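Local coordinates for guanine nucleotide exchange protein (Legionella pneumophila, PDB 1XSZ) that probably acts as a guanine nucleotide exchange factor for ADP-ribosylation factor GTPases, its Sec7 domain carrying a cap over the active site, at residues P5-A10 and K30-Q35; G104-I109 and T258-T263; T245-P250 and G262-T267. One frame throughout, in Å; residues are numbered along the deposited sequence. Where two conformers were deposited one is given.

Interaction 1 of 3, residues P5-A10 and K30-Q35; sequences PEIEKA and KEICEQ
Ile32 serves as the aliphatic centre of this contact, and two of its branches touch different parts of 5-10. Its CG2 lies 3.7 Å from CD1 of Ile7 and 3.8 Å from the aliphatic CB of Glu6. The longer branch is extended (chi2 176°) and carries CD1 forward to CB of Ala10, 3.8 Å away. Ile7 bends instead: a chi2 of -67° turns its CD1 across Ile32, where it also meets CB of Ile32. Cys33 adds a looser apolar contact, its SG 4.5 Å from the same CD1 of Ile7. The backbones behind these side chains are two short helical segments running roughly antiparallel, at 144°, with their axes 9.9 Å apart, in the all-helical Sec7 fold. Ile14 of helix 11-20 touches both isoleucines, and Phe47 of helix 40-50 packs on Ile7, so the pair belongs to a larger apolar cluster between helices. Charged groups sit at the margin. A long salt bridge within 5-10 spans 3.7 Å from Lys9 NZ to Glu6 OE1, whereas Lys30, on the side of its helix turned from the contact, pairs with Glu70.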
loop_
_atom_site.group_PDB
_atom_site.type_symbol
_atom_site.label_atom_id
_atom_site.label_comp_id
_atom_site.label_asym_id
_atom_site.label_seq_id
_atom_site.Cartn_x
_atom_site.Cartn_y
_atom_site.Cartn_z
ATOM N N PRO A 5 29.960 -4.618 9.876
ATOM C CA PRO A 5 31.080 -4.872 8.966
ATOM C C PRO A 5 30.859 -6.025 7.988
ATOM O O PRO A 5 31.206 -5.921 6.813
ATOM C CB PRO A 5 32.236 -5.142 9.922
ATOM C CG PRO A 5 31.927 -4.220 11.056
ATOM C CD PRO A 5 30.443 -4.444 11.258
ATOM N N GLU A 6 30.281 -7.119 8.474
ATOM C CA GLU A 6 30.036 -8.281 7.629
ATOM C C GLU A 6 28.992 -8.003 6.556
ATOM O O GLU A 6 29.013 -8.618 5.493
ATOM C CB GLU A 6 29.616 -9.476 8.485
ATOM C CG GLU A 6 30.715 -9.956 9.424
ATOM C CD GLU A 6 31.941 -10.470 8.684
ATOM O OE1 GLU A 6 32.985 -10.676 9.340
ATOM O OE2 GLU A 6 31.862 -10.679 7.455
ATOM N N ILE A 7 28.079 -7.076 6.834
ATOM C CA ILE A 7 27.053 -6.718 5.862
ATOM C C ILE A 7 27.688 -5.787 4.831
ATOM O O ILE A 7 27.490 -5.948 3.627
ATOM C CB ILE A 7 25.857 -6.003 6.537
ATOM C CG1 ILE A 7 25.089 -6.990 7.422
ATOM C CG2 ILE A 7 24.932 -5.412 5.480
ATOM C CD1 ILE A 7 24.377 -8.096 6.659
ATOM N N GLU A 8 28.466 -4.823 5.313
ATOM C CA GLU A 8 29.137 -3.875 4.433
ATOM C C GLU A 8 30.038 -4.636 3.458
ATOM O O GLU A 8 30.108 -4.301 2.277
ATOM C CB GLU A 8 29.972 -2.891 5.255
ATOM C CG GLU A 8 30.455 -1.675 4.473
ATOM C CD GLU A 8 29.351 -0.665 4.207
ATOM O OE1 GLU A 8 29.601 0.310 3.467
ATOM O OE2 GLU A 8 28.235 -0.839 4.743
ATOM N N LYS A 9 30.719 -5.664 3.960
ATOM C CA LYS A 9 31.609 -6.474 3.130
ATOM C C LYS A 9 30.880 -7.102 1.950
ATOM O O LYS A 9 31.419 -7.178 0.844
ATOM C CB LYS A 9 32.250 -7.595 3.957
ATOM C CG LYS A 9 33.273 -7.128 4.970
ATOM C CD LYS A 9 33.908 -8.287 5.726
ATOM C CE LYS A 9 34.943 -7.781 6.725
ATOM N NZ LYS A 9 35.594 -8.885 7.486
ATOM N N ALA A 10 29.652 -7.552 2.192
ATOM C CA ALA A 10 28.850 -8.202 1.161
ATOM C C ALA A 10 27.777 -7.308 0.553
ATOM O O ALA A 10 26.814 -7.807 -0.033
ATOM C CB ALA A 10 28.201 -9.454 1.741
ATOM N N LYS A 30 19.721 -11.887 6.234
ATOM C CA LYS A 30 19.364 -12.725 7.373
ATOM C C LYS A 30 20.383 -13.836 7.603
ATOM O O LYS A 30 20.681 -14.178 8.745
ATOM C CB LYS A 30 17.966 -13.319 7.174
ATOM C CG LYS A 30 16.859 -12.270 7.141
ATOM C CD LYS A 30 15.493 -12.872 6.842
ATOM C CE LYS A 30 15.031 -13.811 7.941
ATOM N NZ LYS A 30 13.649 -14.300 7.683
ATOM N N GLU A 31 20.926 -14.391 6.525
ATOM C CA GLU A 31 21.916 -15.457 6.654
ATOM C C GLU A 31 23.196 -14.927 7.289
ATOM O O GLU A 31 23.794 -15.583 8.142
ATOM C CB GLU A 31 22.223 -16.071 5.287
ATOM C CG GLU A 31 21.049 -16.820 4.678
ATOM C CD GLU A 31 21.412 -17.527 3.388
ATOM O OE1 GLU A 31 21.825 -16.843 2.428
ATOM O OE2 GLU A 31 21.283 -18.768 3.337
ATOM N N ILE A 32 23.614 -13.736 6.873
ATOM C CA ILE A 32 24.818 -13.122 7.416
ATOM C C ILE A 32 24.610 -12.787 8.889
ATOM O O ILE A 32 25.499 -13.002 9.712
ATOM C CB ILE A 32 25.182 -11.836 6.648
ATOM C CG1 ILE A 32 25.552 -12.187 5.205
ATOM C CG2 ILE A 32 26.334 -11.113 7.341
ATOM C CD1 ILE A 32 25.830 -10.984 4.330
ATOM N N CYS A 33 23.432 -12.265 9.219
ATOM C CA CYS A 33 23.125 -11.911 10.600
ATOM C C CYS A 33 23.135 -13.134 11.506
ATOM O O CYS A 33 23.570 -13.061 12.653
ATOM C CB CYS A 33 21.769 -11.208 10.681
ATOM S SG CYS A 33 21.774 -9.539 9.973
ATOM N N GLU A 34 22.656 -14.258 10.984
ATOM C CA GLU A 34 22.619 -15.500 11.745
ATOM C C GLU A 34 24.043 -15.945 12.056
ATOM O O GLU A 34 24.377 -16.247 13.203
ATOM C CB GLU A 34 21.894 -16.580 10.933
ATOM C CG GLU A 34 21.746 -17.942 11.613
ATOM C CD GLU A 34 23.012 -18.783 11.568
ATOM O OE1 GLU A 34 23.929 -18.545 12.381
ATOM O OE2 GLU A 34 23.095 -19.686 10.708
ATOM N N GLN A 35 24.881 -15.969 11.026
ATOM C CA GLN A 35 26.267 -16.393 11.163
ATOM C C GLN A 35 27.077 -15.556 12.150
ATOM O O GLN A 35 27.901 -16.093 12.892
ATOM C CB GLN A 35 26.951 -16.377 9.793
ATOM C CG GLN A 35 28.382 -16.891 9.805
ATOM C CD GLN A 35 28.981 -16.971 8.414
ATOM O OE1 GLN A 35 28.435 -17.631 7.529
ATOM N NE2 GLN A 35 30.110 -16.301 8.215
#

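Interaction 2 of 3, residues G104-I109 and T258-T263; sequences GEAQKI and TGYKGT
Ala106 sets its methyl over one face of the Tyr260 ring, a CH-pi contact in which CB stands 3.6 Å from the ring centroid and 20° off the normal. The methyl is displaced toward the CG side, with CG itself 3.4 Å from CB. On the opposite face the backbone N of Gly262 lies over the ring centre, so the aromatic plane is held between a helix methyl and its own strand. With CG anti to the backbone N (chi1 -176°), the ring reaches along the strand, and its OH arrives 2.6 Å from Thr263 OG1 in a hydrogen bond at the ring edge. Gln107 approaches the same hydroxyl with an extended chain, its amide turned 82° from the ring plane; a water bridges them, 3.0 Å from Gln107 OE1 and 2.7 Å from Tyr260 OH. Nearer the start of the strand, Ile109 CD1 and Thr258 CG2 meet tip to tip at 4.0 Å. Thr258 OG1 accepts from Tyr260 N in an ST turn where helix 252-258 gives way to the strand, and also bonds to Leu254 O. Tyr280 reinforces the junction by bonding to Ala106 N and meeting the Tyr260 ring. The result is a buried interdomain interface: the first turn of a Sec7 helix docked on a strand of the capping domain.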
loop_
_atom_site.group_PDB
_atom_site.type_symbol
_atom_site.label_atom_id
_atom_site.label_comp_id
_atom_site.label_asym_id
_atom_site.label_seq_id
_atom_site.Cartn_x
_atom_site.Cartn_y
_atom_site.Cartn_z
ATOM N N GLY A 104 1.127 2.479 -3.918
ATOM C CA GLY A 104 -0.107 3.057 -4.417
ATOM C C GLY A 104 -1.311 2.282 -3.918
ATOM O O GLY A 104 -2.380 2.323 -4.524
ATOM N N GLU A 105 -1.132 1.580 -2.802
ATOM C CA GLU A 105 -2.184 0.770 -2.195
ATOM C C GLU A 105 -2.521 1.337 -0.824
ATOM O O GLU A 105 -1.633 1.574 -0.008
ATOM C CB GLU A 105 -1.706 -0.671 -2.064
ATOM C CG GLU A 105 -1.354 -1.309 -3.403
ATOM C CD GLU A 105 -0.538 -2.566 -3.232
ATOM O OE1 GLU A 105 -1.084 -3.573 -2.746
ATOM O OE2 GLU A 105 0.664 -2.541 -3.570
ATOM N N ALA A 106 -3.812 1.515 -0.572
ATOM C CA ALA A 106 -4.303 2.100 0.668
ATOM C C ALA A 106 -3.796 1.509 1.978
ATOM O O ALA A 106 -3.345 2.252 2.857
ATOM C CB ALA A 106 -5.823 2.095 0.664
ATOM N N GLN A 107 -3.869 0.194 2.136
ATOM C CA GLN A 107 -3.432 -0.393 3.396
ATOM C C GLN A 107 -1.940 -0.238 3.646
ATOM O O GLN A 107 -1.514 -0.112 4.796
ATOM C CB GLN A 107 -3.846 -1.863 3.478
ATOM C CG GLN A 107 -5.360 -2.048 3.557
ATOM C CD GLN A 107 -5.773 -3.471 3.881
ATOM O OE1 GLN A 107 -6.963 -3.773 3.980
ATOM N NE2 GLN A 107 -4.795 -4.352 4.050
ATOM N N LYS A 108 -1.148 -0.230 2.578
ATOM C CA LYS A 108 0.294 -0.070 2.719
ATOM C C LYS A 108 0.617 1.367 3.114
ATOM O O LYS A 108 1.464 1.610 3.980
ATOM C CB LYS A 108 0.994 -0.456 1.415
ATOM C CG LYS A 108 0.957 -1.949 1.160
ATOM C CD LYS A 108 1.605 -2.314 -0.167
ATOM C CE LYS A 108 1.603 -3.817 -0.365
ATOM N NZ LYS A 108 2.056 -4.175 -1.743
ATOM N N ILE A 109 -0.052 2.323 2.482
ATOM C CA ILE A 109 0.141 3.727 2.821
ATOM C C ILE A 109 -0.213 3.914 4.299
ATOM O O ILE A 109 0.504 4.577 5.048
ATOM C CB ILE A 109 -0.778 4.622 1.963
ATOM C CG1 ILE A 109 -0.285 4.621 0.517
ATOM C CG2 ILE A 109 -0.808 6.052 2.513
ATOM C CD1 ILE A 109 -1.291 5.175 -0.469
ATOM N N THR A 258 -7.260 8.111 -1.673
ATOM C CA THR A 258 -6.930 7.227 -2.795
ATOM C C THR A 258 -8.081 6.674 -3.629
ATOM O O THR A 258 -7.837 6.068 -4.675
ATOM C CB THR A 258 -6.172 5.984 -2.296
ATOM O OG1 THR A 258 -7.082 5.134 -1.583
ATOM C CG2 THR A 258 -5.019 6.369 -1.366
ATOM N N GLY A 259 -9.314 6.840 -3.162
ATOM C CA GLY A 259 -10.462 6.302 -3.882
ATOM C C GLY A 259 -10.731 4.856 -3.491
ATOM O O GLY A 259 -11.582 4.180 -4.066
ATOM N N TYR A 260 -10.008 4.383 -2.486
ATOM C CA TYR A 260 -10.116 3.019 -1.990
ATOM C C TYR A 260 -11.547 2.666 -1.589
ATOM O O TYR A 260 -12.212 3.436 -0.881
ATOM C CB TYR A 260 -9.176 2.871 -0.789
ATOM C CG TYR A 260 -9.063 1.496 -0.170
ATOM C CD1 TYR A 260 -8.785 0.362 -0.942
ATOM C CD2 TYR A 260 -9.143 1.343 1.217
ATOM C CE1 TYR A 260 -8.584 -0.884 -0.337
ATOM C CE2 TYR A 260 -8.944 0.117 1.822
ATOM C CZ TYR A 260 -8.665 -0.995 1.051
ATOM O OH TYR A 260 -8.472 -2.205 1.670
ATOM N N LYS A 261 -12.007 1.503 -2.042
ATOM C CA LYS A 261 -13.348 1.020 -1.724
ATOM C C LYS A 261 -13.302 -0.282 -0.929
ATOM O O LYS A 261 -14.346 -0.857 -0.606
ATOM C CB LYS A 261 -14.168 0.813 -3.002
ATOM C CG LYS A 261 -14.420 2.087 -3.787
ATOM C CD LYS A 261 -15.571 1.927 -4.767
ATOM C CE LYS A 261 -16.892 1.736 -4.033
ATOM N NZ LYS A 261 -18.042 1.664 -4.975
ATOM N N GLY A 262 -12.097 -0.752 -0.617
ATOM C CA GLY A 262 -11.954 -1.973 0.152
ATOM C C GLY A 262 -11.171 -3.087 -0.520
ATOM O O GLY A 262 -10.853 -3.015 -1.715
ATOM N N THR A 263 -10.857 -4.116 0.260
ATOM C CA THR A 263 -10.124 -5.280 -0.217
ATOM C C THR A 263 -10.897 -6.551 0.109
ATOM O O THR A 263 -11.359 -6.739 1.236
ATOM C CB THR A 263 -8.739 -5.385 0.443
ATOM O OG1 THR A 263 -7.972 -4.223 0.121
ATOM C CG2 THR A 263 -8.001 -6.627 -0.045
HETATM O O HOH W 1 -9.411 -2.107 4.240
#

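Interaction 3 of 3, residues T245-P250 and G262-T267; sequences TTVDQP and GTITLT
Asp248 and Thr263 face each other as a hydrogen-bonded antiparallel pair, and the aspartate side chain can be followed outward from that backbone link. Asp248 N donates to Thr263 O at 2.8 Å and 176°, almost straight, while Thr263 N returns a longer bond of 3.2 Å to Asp248 O. The CB of Asp248 passes 3.7 Å from that Thr263 O. From there the chain leans beside the backbone N, chi1 being -93°, off the usual staggered position, and the carboxylate stands above its own strand, on the face that also bears Thr246, Thr263 and Thr265. OD1 receives a proton from a water 3.0 Å away, and the water, spanning the gap to 260-268, gives its other proton to Thr263 O at 2.9 Å. It accepts from Thr265 OG1 at 2.6 Å, so one molecule ties both strands together, and Thr263 O is gripped by an amide and a water. OD2, at the tip, merely packs near the Gln107 side chain of helix 106-123.

The backbone frame is a pair of neighbouring strands in an antiparallel sheet, running at 163° and connected through helix 252-258; strand 243-248 is the outermost on this side within the chain. Thr246 and Thr265 form the next hydrogen-bonded pair, closed by a bond of 2.9 Å from Thr265 N to Thr246 O and a longer one back from Thr246 N to Thr265 O. Their side chains lie alongside each other, Thr246 OG1 3.6 Å from Thr265 CB.

The other face is more apolar. Val247 CG2 rests against Ile264 CG1, and the CG2 of Thr245 against CG of Leu266, pair members alongside one another. Leu221 and Phe224 of helix 216-224 pack over Ile264, and Phe224 also reaches Thr245.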
loop_
_atom_site.group_PDB
_atom_site.type_symbol
_atom_site.label_atom_id
_atom_site.label_comp_id
_atom_site.label_asym_id
_atom_site.label_seq_id
_atom_site.Cartn_x
_atom_site.Cartn_y
_atom_site.Cartn_z
ATOM N N THR A 245 -14.854 -15.735 1.320
ATOM C CA THR A 245 -14.391 -14.358 1.246
ATOM C C THR A 245 -14.680 -13.543 2.491
ATOM O O THR A 245 -15.628 -13.812 3.230
ATOM C CB THR A 245 -15.038 -13.612 0.065
ATOM O OG1 THR A 245 -16.467 -13.687 0.176
ATOM C CG2 THR A 245 -14.600 -14.212 -1.255
ATOM N N THR A 246 -13.832 -12.545 2.710
ATOM C CA THR A 246 -13.975 -11.603 3.807
ATOM C C THR A 246 -13.700 -10.271 3.133
ATOM O O THR A 246 -12.907 -10.201 2.190
ATOM C CB THR A 246 -12.947 -11.836 4.943
ATOM O OG1 THR A 246 -11.615 -11.765 4.424
ATOM C CG2 THR A 246 -13.169 -13.192 5.594
ATOM N N VAL A 247 -14.376 -9.223 3.584
ATOM C CA VAL A 247 -14.193 -7.904 2.999
ATOM C C VAL A 247 -13.735 -6.889 4.030
ATOM O O VAL A 247 -14.358 -6.732 5.081
ATOM C CB VAL A 247 -15.500 -7.388 2.359
ATOM C CG1 VAL A 247 -15.288 -5.981 1.801
ATOM C CG2 VAL A 247 -15.952 -8.338 1.258
ATOM N N ASP A 248 -12.633 -6.214 3.723
ATOM C CA ASP A 248 -12.088 -5.175 4.588
ATOM C C ASP A 248 -12.652 -3.856 4.092
ATOM O O ASP A 248 -12.294 -3.393 3.008
ATOM C CB ASP A 248 -10.562 -5.125 4.488
ATOM C CG ASP A 248 -9.878 -5.973 5.533
ATOM O OD1 ASP A 248 -10.174 -7.182 5.611
ATOM O OD2 ASP A 248 -9.036 -5.428 6.277
ATOM N N GLN A 249 -13.543 -3.253 4.869
ATOM C CA GLN A 249 -14.123 -1.980 4.474
ATOM C C GLN A 249 -13.047 -0.902 4.540
ATOM O O GLN A 249 -12.133 -0.969 5.362
ATOM C CB GLN A 249 -15.293 -1.619 5.389
ATOM C CG GLN A 249 -16.483 -2.570 5.283
ATOM C CD GLN A 249 -17.021 -2.681 3.868
ATOM O OE1 GLN A 249 -17.193 -1.679 3.177
ATOM N NE2 GLN A 249 -17.301 -3.907 3.435
ATOM N N PRO A 250 -13.142 0.107 3.670
ATOM C CA PRO A 250 -12.165 1.200 3.629
ATOM C C PRO A 250 -12.338 2.278 4.693
ATOM O O PRO A 250 -13.456 2.717 4.966
ATOM C CB PRO A 250 -12.373 1.772 2.238
ATOM C CG PRO A 250 -13.872 1.657 2.084
ATOM C CD PRO A 250 -14.124 0.245 2.577
ATOM N N GLY A 262 -12.097 -0.752 -0.617
ATOM C CA GLY A 262 -11.954 -1.973 0.152
ATOM C C GLY A 262 -11.171 -3.087 -0.520
ATOM O O GLY A 262 -10.853 -3.015 -1.715
ATOM N N THR A 263 -10.857 -4.116 0.260
ATOM C CA THR A 263 -10.124 -5.280 -0.217
ATOM C C THR A 263 -10.897 -6.551 0.109
ATOM O O THR A 263 -11.359 -6.739 1.236
ATOM C CB THR A 263 -8.739 -5.385 0.443
ATOM O OG1 THR A 263 -7.972 -4.223 0.121
ATOM C CG2 THR A 263 -8.001 -6.627 -0.045
ATOM N N ILE A 264 -11.043 -7.413 -0.888
ATOM C CA ILE A 264 -11.733 -8.682 -0.709
ATOM C C ILE A 264 -10.657 -9.753 -0.664
ATOM O O ILE A 264 -9.771 -9.781 -1.521
ATOM C CB ILE A 264 -12.668 -8.985 -1.898
ATOM C CG1 ILE A 264 -13.671 -7.846 -2.078
ATOM C CG2 ILE A 264 -13.385 -10.320 -1.672
ATOM C CD1 ILE A 264 -14.438 -7.904 -3.379
ATOM N N THR A 265 -10.709 -10.618 0.340
ATOM C CA THR A 265 -9.737 -11.694 0.442
ATOM C C THR A 265 -10.432 -13.010 0.121
ATOM O O THR A 265 -11.421 -13.379 0.762
ATOM C CB THR A 265 -9.107 -11.777 1.848
ATOM O OG1 THR A 265 -8.406 -10.557 2.126
ATOM C CG2 THR A 265 -8.123 -12.935 1.924
ATOM N N LEU A 266 -9.925 -13.694 -0.898
ATOM C CA LEU A 266 -10.473 -14.979 -1.325
ATOM C C LEU A 266 -9.604 -16.101 -0.789
ATOM O O LEU A 266 -8.384 -16.079 -0.937
ATOM C CB LEU A 266 -10.509 -15.075 -2.852
ATOM C CG LEU A 266 -11.504 -14.207 -3.619
ATOM C CD1 LEU A 266 -11.186 -12.735 -3.433
ATOM C CD2 LEU A 266 -11.448 -14.576 -5.086
ATOM N N THR A 267 -10.233 -17.090 -0.168
ATOM C CA THR A 267 -9.496 -18.221 0.370
ATOM C C THR A 267 -10.207 -19.513 0.001
ATOM O O THR A 267 -11.399 -19.667 0.265
ATOM C CB THR A 267 -9.387 -18.148 1.908
ATOM O OG1 THR A 267 -8.799 -16.900 2.291
ATOM C CG2 THR A 267 -8.522 -19.285 2.429
HETATM O O HOH W 2 -9.662 -8.395 2.914
#

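Interactions 2 and 3 are two uses of one strand, 260-268, and share Gly262 and Thr263; their centres lie 12 Å apart. They also touch directly: Tyr260 CD2 packs 3.4 Å from Pro250 CB. Interaction 3 thus lays the edge of the cap sheet beside the strand that interaction 2 docks onto the Sec7 domain. Interaction 1 stands apart, within the Sec7 helices, its centre about 35 Å from the centre of interaction 2, the nearest atoms about 18 Å apart. Interaction 2 is where a Sec7 helix meets the sheet of the cap that covers the active site, and Asp248 of interaction 3 adds a contact to the same helix.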